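Local coordinates for protein hemin degrading factor (Pseudomonas aeruginosa, PDB 4MF9) that binds heme and probably degrades it, consistent with a part in heme trafficking and iron acquisition, at residues E241-G246 with L308-K313; L251-A256 with L282-D287; D58-R63 with R172-E177. One frame throughout, in Å; residues are numbered along the deposited sequence.

Contact 1. Residues E241-G246 with L308-K313. With HEM (protoporphyrin IX containing Fe), chain C.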
loop_
_atom_site.group_PDB
_atom_site.type_symbol
_atom_site.label_atom_id
_atom_site.label_comp_id
_atom_site.label_asym_id
_atom_site.label_seq_id
_atom_site.Cartn_x
_atom_site.Cartn_y
_atom_site.Cartn_z
ATOM N N GLU A 241 -23.291 -3.112 -0.016
ATOM C CA GLU A 241 -24.056 -2.155 -0.791
ATOM C C GLU A 241 -23.165 -1.167 -1.494
ATOM O O GLU A 241 -22.348 -0.631 -0.883
ATOM C CB GLU A 241 -24.964 -1.346 0.124
ATOM C CG GLU A 241 -25.868 -2.123 1.039
ATOM C CD GLU A 241 -26.710 -1.210 1.934
ATOM O OE1 GLU A 241 -27.871 -1.064 1.668
ATOM O OE2 GLU A 241 -26.242 -0.655 2.877
ATOM N N ARG A 242 -23.397 -0.913 -2.745
ATOM C CA ARG A 242 -22.662 0.132 -3.476
ATOM C C ARG A 242 -23.034 1.542 -3.030
ATOM O O ARG A 242 -24.153 1.811 -2.778
ATOM C CB ARG A 242 -22.804 -0.033 -4.966
ATOM C CG ARG A 242 -21.604 0.389 -5.793
ATOM C CD ARG A 242 -21.855 -0.003 -7.218
ATOM N NE ARG A 242 -20.861 0.399 -8.157
ATOM C CZ ARG A 242 -21.030 1.351 -9.046
ATOM N NH1 ARG A 242 -22.147 2.000 -9.070
ATOM N NH2 ARG A 242 -20.088 1.681 -9.889
ATOM N N LEU A 243 -22.049 2.404 -2.957
ATOM C CA LEU A 243 -22.212 3.788 -2.534
ATOM C C LEU A 243 -21.803 4.774 -3.627
ATOM O O LEU A 243 -21.021 4.444 -4.528
ATOM C CB LEU A 243 -21.369 4.065 -1.291
ATOM C CG LEU A 243 -21.601 3.155 -0.095
ATOM C CD1 LEU A 243 -20.567 3.438 0.983
ATOM C CD2 LEU A 243 -23.025 3.307 0.451
ATOM N N ASP A 244 -22.310 5.987 -3.548
ATOM C CA ASP A 244 -21.913 6.999 -4.493
ATOM C C ASP A 244 -20.399 7.223 -4.286
ATOM O O ASP A 244 -19.986 7.402 -3.240
ATOM C CB ASP A 244 -22.666 8.278 -4.214
ATOM C CG ASP A 244 -22.307 9.371 -5.172
ATOM O OD1 ASP A 244 -23.046 9.548 -6.125
ATOM O OD2 ASP A 244 -21.317 10.017 -4.951
ATOM N N ASN A 245 -19.639 7.182 -5.347
ATOM C CA ASN A 245 -18.188 7.294 -5.256
ATOM C C ASN A 245 -17.694 8.503 -4.479
ATOM O O ASN A 245 -16.625 8.459 -3.866
ATOM C CB ASN A 245 -17.573 7.278 -6.649
ATOM C CG ASN A 245 -17.625 5.911 -7.283
ATOM O OD1 ASN A 245 -17.748 4.896 -6.593
ATOM N ND2 ASN A 245 -17.526 5.871 -8.605
ATOM N N GLY A 246 -18.472 9.586 -4.503
ATOM C CA GLY A 246 -18.063 10.813 -3.843
ATOM C C GLY A 246 -18.238 10.765 -2.340
ATOM O O GLY A 246 -17.800 11.663 -1.630
ATOM N N LEU A 308 -17.452 1.975 -5.014
ATOM C CA LEU A 308 -17.315 2.203 -3.587
ATOM C C LEU A 308 -18.382 1.373 -2.881
ATOM O O LEU A 308 -19.587 1.517 -3.166
ATOM C CB LEU A 308 -17.520 3.689 -3.260
ATOM C CG LEU A 308 -17.307 3.944 -1.767
ATOM C CD1 LEU A 308 -15.857 3.537 -1.371
ATOM C CD2 LEU A 308 -17.612 5.375 -1.389
ATOM N N TRP A 309 -17.948 0.501 -1.973
ATOM C CA TRP A 309 -18.865 -0.415 -1.293
ATOM C C TRP A 309 -18.801 -0.280 0.214
ATOM O O TRP A 309 -17.710 -0.143 0.791
ATOM C CB TRP A 309 -18.494 -1.858 -1.644
ATOM C CG TRP A 309 -18.802 -2.237 -3.039
ATOM C CD1 TRP A 309 -18.024 -2.021 -4.142
ATOM C CD2 TRP A 309 -19.968 -2.922 -3.491
ATOM N NE1 TRP A 309 -18.647 -2.521 -5.258
ATOM C CE2 TRP A 309 -19.841 -3.086 -4.883
ATOM C CE3 TRP A 309 -21.114 -3.414 -2.851
ATOM C CZ2 TRP A 309 -20.822 -3.718 -5.650
ATOM C CZ3 TRP A 309 -22.077 -4.047 -3.610
ATOM C CH2 TRP A 309 -21.929 -4.194 -4.995
ATOM N N ARG A 310 -19.957 -0.326 0.846
ATOM C CA ARG A 310 -20.064 -0.581 2.244
ATOM C C ARG A 310 -20.148 -2.117 2.443
ATOM O O ARG A 310 -20.947 -2.731 1.864
ATOM C CB ARG A 310 -21.279 0.084 2.874
ATOM C CG ARG A 310 -21.623 -0.316 4.273
ATOM C CD ARG A 310 -22.687 0.583 4.950
ATOM N NE ARG A 310 -23.832 0.839 4.098
ATOM C CZ ARG A 310 -24.348 2.032 3.844
ATOM N NH1 ARG A 310 -23.834 3.128 4.381
ATOM N NH2 ARG A 310 -25.402 2.128 3.079
ATOM N N VAL A 311 -19.313 -2.671 3.289
ATOM C CA VAL A 311 -19.264 -4.132 3.423
ATOM C C VAL A 311 -19.381 -4.523 4.885
ATOM O O VAL A 311 -18.785 -3.866 5.744
ATOM C CB VAL A 311 -17.936 -4.696 2.871
ATOM C CG1 VAL A 311 -17.924 -6.240 2.914
ATOM C CG2 VAL A 311 -17.699 -4.209 1.451
ATOM N N ARG A 312 -20.129 -5.582 5.164
ATOM C CA ARG A 312 -20.285 -6.091 6.489
ATOM C C ARG A 312 -19.922 -7.588 6.530
ATOM O O ARG A 312 -20.465 -8.367 5.795
ATOM C CB ARG A 312 -21.675 -5.830 7.082
ATOM C CG ARG A 312 -22.379 -4.560 6.658
ATOM C CD ARG A 312 -23.790 -4.456 7.232
ATOM N NE ARG A 312 -24.377 -3.194 6.915
ATOM C CZ ARG A 312 -25.047 -2.949 5.819
ATOM N NH1 ARG A 312 -25.252 -3.900 4.951
ATOM N NH2 ARG A 312 -25.492 -1.741 5.595
ATOM N N LYS A 313 -19.001 -7.945 7.380
ATOM C CA LYS A 313 -18.552 -9.306 7.510
ATOM C C LYS A 313 -18.688 -9.800 8.968
ATOM O O LYS A 313 -18.264 -9.161 9.859
ATOM C CB LYS A 313 -17.097 -9.450 7.048
ATOM C CG LYS A 313 -16.700 -8.761 5.775
ATOM C CD LYS A 313 -15.327 -9.191 5.279
ATOM C CE LYS A 313 -14.310 -8.085 5.484
ATOM N NZ LYS A 313 -14.244 -7.059 4.430
HETATM C CHA HEM C . -7.724 -6.433 8.930
HETATM C CHB HEM C . -5.420 -6.260 13.064
HETATM C CHC HEM C . -2.236 -9.436 11.360
HETATM C CHD HEM C . -3.934 -8.617 6.959
HETATM C C1A HEM C . -7.412 -6.181 10.236
HETATM C C2A HEM C . -8.219 -5.451 11.155
HETATM C C3A HEM C . -7.580 -5.430 12.300
HETATM C C4A HEM C . -6.370 -6.090 12.091
HETATM C CMA HEM C . -8.059 -4.750 13.551
HETATM C CAA HEM C . -9.559 -4.845 10.934
HETATM C CBA HEM C . -10.657 -5.168 11.981
HETATM C CGA HEM C . -11.062 -6.582 11.775
HETATM O O1A HEM C . -11.194 -7.353 12.721
HETATM O O2A HEM C . -11.244 -6.939 10.642
HETATM C C1B HEM C . -4.369 -7.152 12.897
HETATM C C2B HEM C . -3.521 -7.413 13.984
HETATM C C3B HEM C . -2.615 -8.306 13.565
HETATM C C4B HEM C . -2.941 -8.580 12.147
HETATM C CMB HEM C . -3.647 -6.830 15.360
HETATM C CAB HEM C . -1.549 -8.848 14.459
HETATM C CBB HEM C . -0.377 -9.256 14.080
HETATM C C1C HEM C . -2.404 -9.521 10.028
HETATM C C2C HEM C . -1.696 -10.359 9.192
HETATM C C3C HEM C . -2.166 -10.145 7.933
HETATM C C4C HEM C . -3.181 -9.148 7.988
HETATM C CMC HEM C . -0.635 -11.333 9.604
HETATM C CAC HEM C . -1.692 -10.811 6.743
HETATM C CBC HEM C . -2.098 -10.333 5.604
HETATM C C1D HEM C . -5.156 -7.955 7.128
HETATM C C2D HEM C . -6.100 -7.612 6.021
HETATM C C3D HEM C . -7.144 -7.024 6.599
HETATM C C4D HEM C . -6.842 -6.995 8.034
HETATM C CMD HEM C . -5.980 -7.856 4.532
HETATM C CAD HEM C . -8.364 -6.488 5.895
HETATM C CBD HEM C . -9.519 -7.468 6.094
HETATM C CGD HEM C . -10.739 -7.365 5.230
HETATM O O1D HEM C . -11.796 -7.339 5.824
HETATM O O2D HEM C . -10.721 -7.349 4.009
HETATM N NA HEM C . -6.268 -6.559 10.830
HETATM N NB HEM C . -4.012 -7.861 11.816
HETATM N NC HEM C . -3.271 -8.833 9.285
HETATM N ND HEM C . -5.654 -7.553 8.288
HETATM FE FE HEM C . -4.890 -7.749 9.949
HETATM O O HOH W 1 -19.666 3.069 -6.264
#
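Glu241 and Arg310 face each other as an antiparallel hydrogen-bonded pair, and their side chains run side by side on the same face of the sheet. Three N-H donors converge on one oxygen: Glu241 OE2 accepts from Arg310 NE at 3.1 Å, Arg310 NH2 at 2.9 Å and Arg312 NH2 at 3.0 Å. The two NH2 groups come from opposite sides of the carboxylate plane, well out of it, while NE meets OE2 on the anti side. A bend at chi3 (47°) turns the Arg310 guanidinium back toward the glutamate, and Leu243 CD2 lies over one of its faces. On the other face of the sheet Arg242 CB sits over the six-membered ring of Trp309, a CH-pi contact 4.0 Å from the centroid. This close packing gives way at the strand end to a wetter side: a water accepts from Leu308 N (2.8 Å) near Leu243 O and Asn245 OD1, and exposed Asp244 caps Gly246 N. Strand 240-243 is an edge strand; strand 320-326 flanks strand 307-313 on its other side. Arg310 NH1 also donates to the carbonyls of Ala354 and Phe357, Arg312 pairs with Glu355, and Leu232 of helix 228-235 packs on Trp309.

Contact 2. Residues L251-A256 with L282-D287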
loop_
_atom_site.group_PDB
_atom_site.type_symbol
_atom_site.label_atom_id
_atom_site.label_comp_id
_atom_site.label_asym_id
_atom_site.label_seq_id
_atom_site.Cartn_x
_atom_site.Cartn_y
_atom_site.Cartn_z
ATOM N N LEU A 251 -16.988 10.952 4.099
ATOM C CA LEU A 251 -16.794 10.170 5.324
ATOM C C LEU A 251 -15.520 10.587 6.063
ATOM O O LEU A 251 -15.518 10.693 7.296
ATOM C CB LEU A 251 -16.808 8.657 5.040
ATOM C CG LEU A 251 -16.753 7.772 6.286
ATOM C CD1 LEU A 251 -17.555 6.510 6.106
ATOM C CD2 LEU A 251 -15.302 7.411 6.592
ATOM N N PHE A 252 -14.435 10.798 5.316
ATOM C CA PHE A 252 -13.209 11.338 5.899
ATOM C C PHE A 252 -13.510 12.672 6.579
ATOM O O PHE A 252 -13.139 12.887 7.740
ATOM C CB PHE A 252 -12.142 11.551 4.818
ATOM C CG PHE A 252 -11.286 10.333 4.537
ATOM C CD1 PHE A 252 -10.365 9.879 5.474
ATOM C CD2 PHE A 252 -11.378 9.674 3.315
ATOM C CE1 PHE A 252 -9.563 8.759 5.202
ATOM C CE2 PHE A 252 -10.585 8.561 3.040
ATOM C CZ PHE A 252 -9.674 8.110 3.985
ATOM N N GLU A 253 -14.229 13.531 5.877
ATOM C CA GLU A 253 -14.572 14.858 6.354
ATOM C C GLU A 253 -15.389 14.778 7.628
ATOM O O GLU A 253 -15.132 15.435 8.595
ATOM C CB GLU A 253 -15.341 15.573 5.267
ATOM C CG GLU A 253 -14.452 16.352 4.354
ATOM C CD GLU A 253 -15.063 16.740 3.048
ATOM O OE1 GLU A 253 -16.109 16.235 2.688
ATOM O OE2 GLU A 253 -14.459 17.548 2.350
ATOM N N ALA A 254 -16.338 13.858 7.651
ATOM C CA ALA A 254 -17.181 13.661 8.824
ATOM C C ALA A 254 -16.369 13.085 9.982
ATOM O O ALA A 254 -16.550 13.487 11.128
ATOM C CB ALA A 254 -18.355 12.755 8.488
ATOM N N ALA A 255 -15.479 12.139 9.685
ATOM C CA ALA A 255 -14.607 11.555 10.708
ATOM C C ALA A 255 -13.632 12.602 11.247
ATOM O O ALA A 255 -13.261 12.588 12.426
ATOM C CB ALA A 255 -13.839 10.355 10.140
ATOM N N ALA A 256 -13.193 13.494 10.371
ATOM C CA ALA A 256 -12.316 14.565 10.801
ATOM C C ALA A 256 -13.084 15.430 11.790
ATOM O O ALA A 256 -12.554 15.820 12.832
ATOM C CB ALA A 256 -11.868 15.380 9.623
ATOM N N LEU A 282 -7.513 17.972 6.462
ATOM C CA LEU A 282 -7.894 17.427 5.208
ATOM C C LEU A 282 -7.913 18.495 4.125
ATOM O O LEU A 282 -8.278 19.589 4.393
ATOM C CB LEU A 282 -9.289 16.808 5.313
ATOM C CG LEU A 282 -9.552 15.487 6.038
ATOM C CD1 LEU A 282 -8.440 15.077 6.929
ATOM C CD2 LEU A 282 -10.883 15.469 6.779
ATOM N N LYS A 283 -7.561 18.148 2.911
ATOM C CA LYS A 283 -7.579 19.107 1.839
ATOM C C LYS A 283 -7.723 18.564 0.425
ATOM O O LYS A 283 -7.069 17.610 0.061
ATOM C CB LYS A 283 -6.305 19.938 1.949
ATOM C CG LYS A 283 -6.033 20.829 0.779
ATOM C CD LYS A 283 -6.694 22.158 0.946
ATOM C CE LYS A 283 -5.896 23.015 1.886
ATOM N NZ LYS A 283 -4.960 23.991 1.324
ATOM N N TRP A 284 -8.511 19.231 -0.371
ATOM C CA TRP A 284 -8.609 18.983 -1.769
ATOM C C TRP A 284 -7.541 19.752 -2.574
ATOM O O TRP A 284 -7.266 20.870 -2.310
ATOM C CB TRP A 284 -9.954 19.431 -2.268
ATOM C CG TRP A 284 -11.100 18.535 -1.943
ATOM C CD1 TRP A 284 -11.948 18.654 -0.909
ATOM C CD2 TRP A 284 -11.464 17.382 -2.637
ATOM N NE1 TRP A 284 -12.850 17.645 -0.933
ATOM C CE2 TRP A 284 -12.584 16.857 -2.012
ATOM C CE3 TRP A 284 -10.967 16.741 -3.764
ATOM C CZ2 TRP A 284 -13.192 15.679 -2.454
ATOM C CZ3 TRP A 284 -11.580 15.591 -4.197
ATOM C CH2 TRP A 284 -12.671 15.075 -3.552
ATOM N N LEU A 285 -6.974 19.146 -3.589
ATOM C CA LEU A 285 -6.222 19.845 -4.590
ATOM C C LEU A 285 -6.546 19.166 -5.846
ATOM O O LEU A 285 -6.147 18.059 -6.039
ATOM C CB LEU A 285 -4.710 19.739 -4.334
ATOM C CG LEU A 285 -3.702 20.793 -4.817
ATOM C CD1 LEU A 285 -4.313 22.135 -4.982
ATOM C CD2 LEU A 285 -2.646 20.838 -3.752
ATOM N N ASP A 286 -7.319 19.834 -6.682
ATOM C CA ASP A 286 -7.754 19.275 -7.927
ATOM C C ASP A 286 -8.456 17.922 -7.624
ATOM O O ASP A 286 -9.221 17.871 -6.703
ATOM C CB ASP A 286 -6.598 19.194 -8.889
ATOM C CG ASP A 286 -6.276 20.545 -9.526
ATOM O OD1 ASP A 286 -6.949 21.518 -9.191
ATOM O OD2 ASP A 286 -5.377 20.559 -10.349
ATOM N N ASP A 287 -8.134 16.875 -8.355
ATOM C CA ASP A 287 -8.761 15.546 -8.164
ATOM C C ASP A 287 -8.226 14.791 -6.945
ATOM O O ASP A 287 -8.700 13.681 -6.628
ATOM C CB ASP A 287 -8.542 14.660 -9.394
ATOM C CG ASP A 287 -9.254 15.167 -10.627
ATOM O OD1 ASP A 287 -10.239 15.929 -10.491
ATOM O OD2 ASP A 287 -8.826 14.778 -11.741
#
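Helix 251-256 and strand 282-285 run roughly antiparallel, 150° between their directions, with axes no closer than 9.8 Å and the nearest alpha carbons, those of Glu253 and Leu282, 7.2 Å apart. No backbone hydrogen bond spans such a gap, so the contact is left to a few side chains. Leu282 carries most of it. Its CG stands anti to the carbonyl carbon (chi1 -74°), which carries it toward the helix. As modelled, the CD2 methyl lies against the main chain of one turn, 3.6 Å from Phe252 O and 3.8 Å from Glu253 CA, with the methyl of Ala256, one turn further along, beside it; but the separation of these two methyls is too short to be trusted and chi2 is nearly eclipsed, so the exact position of CD2 is doubtful. Phe252 O already accepts from Ala256 N at 2.7 Å within the helix. Phe252 starts toward the strand, but its ring leads away to pack on Leu336 of strand 332-338. Farther out, the extended chain of Glu253 carries OE2 to the edge of the Trp284 indole, near the ring plane and 3.7 Å from NE1. Carboxylate and indole are turned 63° apart, and the two side chains cross at about a right angle. Phe289 of strand 288-293 backs this group: it touches Glu253 and Leu282 and meets Trp284 edge to face. The chemistry is therefore that of a small, mainly apolar surface patch with no hydrogen bond across it: the buried area is just 175 Å², and the carboxylate can add at most a long-range electrostatic attraction to the indole N-H, which suggests a modest joint between helix and sheet edge.

Contact 3. Residues D58-R63 with R172-E177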
loop_
_atom_site.group_PDB
_atom_site.type_symbol
_atom_site.label_atom_id
_atom_site.label_comp_id
_atom_site.label_asym_id
_atom_site.label_seq_id
_atom_site.Cartn_x
_atom_site.Cartn_y
_atom_site.Cartn_z
ATOM N N ASP A 58 24.214 7.419 -7.488
ATOM C CA ASP A 58 23.754 7.711 -6.131
ATOM C C ASP A 58 22.905 6.593 -5.493
ATOM O O ASP A 58 22.263 6.817 -4.469
ATOM C CB ASP A 58 23.008 9.047 -6.065
ATOM C CG ASP A 58 21.766 9.077 -6.933
ATOM O OD1 ASP A 58 21.454 8.061 -7.589
ATOM O OD2 ASP A 58 21.086 10.132 -6.954
ATOM N N ALA A 59 22.908 5.410 -6.104
ATOM C CA ALA A 59 22.232 4.234 -5.547
ATOM C C ALA A 59 23.178 3.053 -5.356
ATOM O O ALA A 59 24.143 2.894 -6.105
ATOM C CB ALA A 59 21.062 3.818 -6.434
ATOM N N VAL A 60 22.891 2.228 -4.351
ATOM C CA VAL A 60 23.602 0.970 -4.114
ATOM C C VAL A 60 22.572 -0.163 -4.117
ATOM O O VAL A 60 21.505 -0.048 -3.494
ATOM C CB VAL A 60 24.362 0.981 -2.757
ATOM C CG1 VAL A 60 24.971 -0.391 -2.460
ATOM C CG2 VAL A 60 25.440 2.067 -2.727
ATOM N N ARG A 61 22.850 -1.247 -4.825
ATOM C CA ARG A 61 21.968 -2.380 -4.839
ATOM C C ARG A 61 22.210 -3.188 -3.596
ATOM O O ARG A 61 23.327 -3.401 -3.266
ATOM C CB ARG A 61 22.062 -3.196 -6.105
ATOM C CG ARG A 61 21.613 -4.630 -5.985
ATOM C CD ARG A 61 20.210 -4.857 -6.502
ATOM N NE ARG A 61 20.220 -4.947 -7.931
ATOM C CZ ARG A 61 19.603 -5.829 -8.711
ATOM N NH1 ARG A 61 18.907 -6.835 -8.260
ATOM N NH2 ARG A 61 19.774 -5.712 -9.989
ATOM N N LEU A 62 21.141 -3.565 -2.898
ATOM C CA LEU A 62 21.285 -4.333 -1.670
ATOM C C LEU A 62 20.857 -5.771 -1.932
ATOM O O LEU A 62 20.218 -6.062 -2.946
ATOM C CB LEU A 62 20.449 -3.727 -0.540
ATOM C CG LEU A 62 20.695 -2.284 -0.095
ATOM C CD1 LEU A 62 19.780 -1.948 1.078
ATOM C CD2 LEU A 62 22.170 -2.039 0.273
ATOM N N ARG A 63 21.214 -6.681 -1.071
ATOM C CA ARG A 63 20.717 -8.035 -1.218
ATOM C C ARG A 63 19.249 -8.115 -0.807
ATOM O O ARG A 63 18.877 -7.504 0.104
ATOM C CB ARG A 63 21.534 -9.037 -0.441
ATOM C CG ARG A 63 23.014 -8.953 -0.645
ATOM C CD ARG A 63 23.670 -10.144 0.007
ATOM N NE ARG A 63 23.245 -10.330 1.364
ATOM C CZ ARG A 63 23.731 -9.643 2.379
ATOM N NH1 ARG A 63 24.621 -8.731 2.160
ATOM N NH2 ARG A 63 23.300 -9.817 3.582
ATOM N N ARG A 172 26.663 -3.568 5.010
ATOM C CA ARG A 172 26.313 -4.909 5.469
ATOM C C ARG A 172 25.391 -5.649 4.503
ATOM O O ARG A 172 25.511 -6.869 4.313
ATOM C CB ARG A 172 25.659 -4.807 6.849
ATOM C CG ARG A 172 25.031 -6.086 7.366
ATOM C CD ARG A 172 24.667 -5.921 8.831
ATOM N NE ARG A 172 24.295 -4.537 9.126
ATOM C CZ ARG A 172 23.998 -4.085 10.340
ATOM N NH1 ARG A 172 24.035 -4.910 11.380
ATOM N NH2 ARG A 172 23.673 -2.809 10.515
ATOM N N LEU A 173 24.477 -4.904 3.887
ATOM C CA LEU A 173 23.481 -5.465 2.976
ATOM C C LEU A 173 23.844 -5.306 1.503
ATOM O O LEU A 173 23.131 -5.797 0.633
ATOM C CB LEU A 173 22.114 -4.810 3.221
ATOM C CG LEU A 173 21.193 -5.445 4.259
ATOM C CD1 LEU A 173 20.886 -6.913 3.917
ATOM C CD2 LEU A 173 21.772 -5.340 5.646
ATOM N N ARG A 174 24.932 -4.623 1.200
ATOM C CA ARG A 174 25.305 -4.356 -0.163
ATOM C C ARG A 174 25.505 -5.631 -0.982
ATOM O O ARG A 174 26.166 -6.521 -0.573
ATOM C CB ARG A 174 26.538 -3.462 -0.176
ATOM C CG ARG A 174 27.535 -3.647 -1.290
ATOM C CD ARG A 174 28.789 -2.898 -0.924
ATOM N NE ARG A 174 28.662 -1.630 -1.552
ATOM C CZ ARG A 174 28.650 -0.478 -0.930
ATOM N NH1 ARG A 174 28.826 -0.393 0.367
ATOM N NH2 ARG A 174 28.511 0.581 -1.662
ATOM N N ALA A 175 24.904 -5.667 -2.152
ATOM C CA ALA A 175 24.978 -6.838 -3.017
ATOM C C ALA A 175 26.368 -6.928 -3.642
ATOM O O ALA A 175 27.020 -5.904 -3.867
ATOM C CB ALA A 175 23.927 -6.756 -4.094
ATOM N N ALA A 176 26.810 -8.147 -3.935
ATOM C CA ALA A 176 28.134 -8.359 -4.529
ATOM C C ALA A 176 28.177 -7.854 -5.971
ATOM O O ALA A 176 29.119 -7.172 -6.382
ATOM C CB ALA A 176 28.517 -9.824 -4.457
ATOM N N GLU A 177 27.174 -8.187 -6.748
ATOM C CA GLU A 177 27.078 -7.667 -8.077
ATOM C C GLU A 177 26.212 -6.451 -8.123
ATOM O O GLU A 177 25.056 -6.517 -8.238
ATOM C CB GLU A 177 26.618 -8.725 -9.099
ATOM C CG GLU A 177 25.371 -9.491 -8.769
ATOM C CD GLU A 177 25.441 -10.370 -7.533
ATOM O OE1 GLU A 177 25.275 -9.851 -6.427
ATOM O OE2 GLU A 177 25.619 -11.605 -7.691
#
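The guanidinium of Arg63 presents its edge to the carbonyl of Arg172 and one face to Leu173 CD1. NH1 donates to Arg172 O at 3.0 Å, nearly straight at 169°, with the acceptor in the guanidinium plane and the donor in the carbonyl plane on a lone pair; Arg174 O lies near the same edge, farther off. A bend at chi3 (-51°) folds the arginine back over the end of helix 166-173, where NH1 binds this carbonyl of the last turn. The second flat group, the guanidinium of Arg174, has Val60 CG1 over one face, while its NH2 comes within 3.6 Å of Val60 CG2, so the valine methyls pack against the guanidinium.

Between these two arginines the backbones bridge once, at Leu62 and Arg174, whose alpha carbons are 4.3 Å apart. Arg63 N donates to Leu173 O at 2.7 Å, nearly along the C=O axis, and Ala175 N returns a bond to Arg61 O at 3.0 Å. Beside this pair Ala175 CB packs 3.7 Å from Arg61 CG, and Leu62 CD2 meets Leu173 CB at 4.0 Å. Arg174 is the first residue to leave the helical conformation, so the strand binds the chain just as it unwinds.

The touching parts run at 92° to each other. Strand 59-62 is an outermost strand of its sheet and pairs with strand 124-133 through backbone bonds of Val60 and Leu62 to Ala129 and Val127; Gln178 continues the link beyond the helix by accepting from Arg61 N and donating to Ala175 O.

In the fold
Contacts 1 and 2 belong to the C-terminal HemS/ChuX domain and are close neighbours: strand 240-243 is followed, after a short turn, by helix 247-258, their centres are 18 Å apart and their nearest atoms about 6 Å. Contact 3 lies on the opposite side of the chain's centre, 44 Å from contact 1 and 40 Å from contact 2 between centres. Contacts 2 and 3 nevertheless involve the two outermost strands, 282-285 and 59-62, of one sheet that joins both halves, while contact 1 is at an edge of the other. Contact 1 alone reaches the heme pocket: its strand ends at heme-binding Lys313, and Trp309 lies about 8 Å from Arg228, measured between side chains.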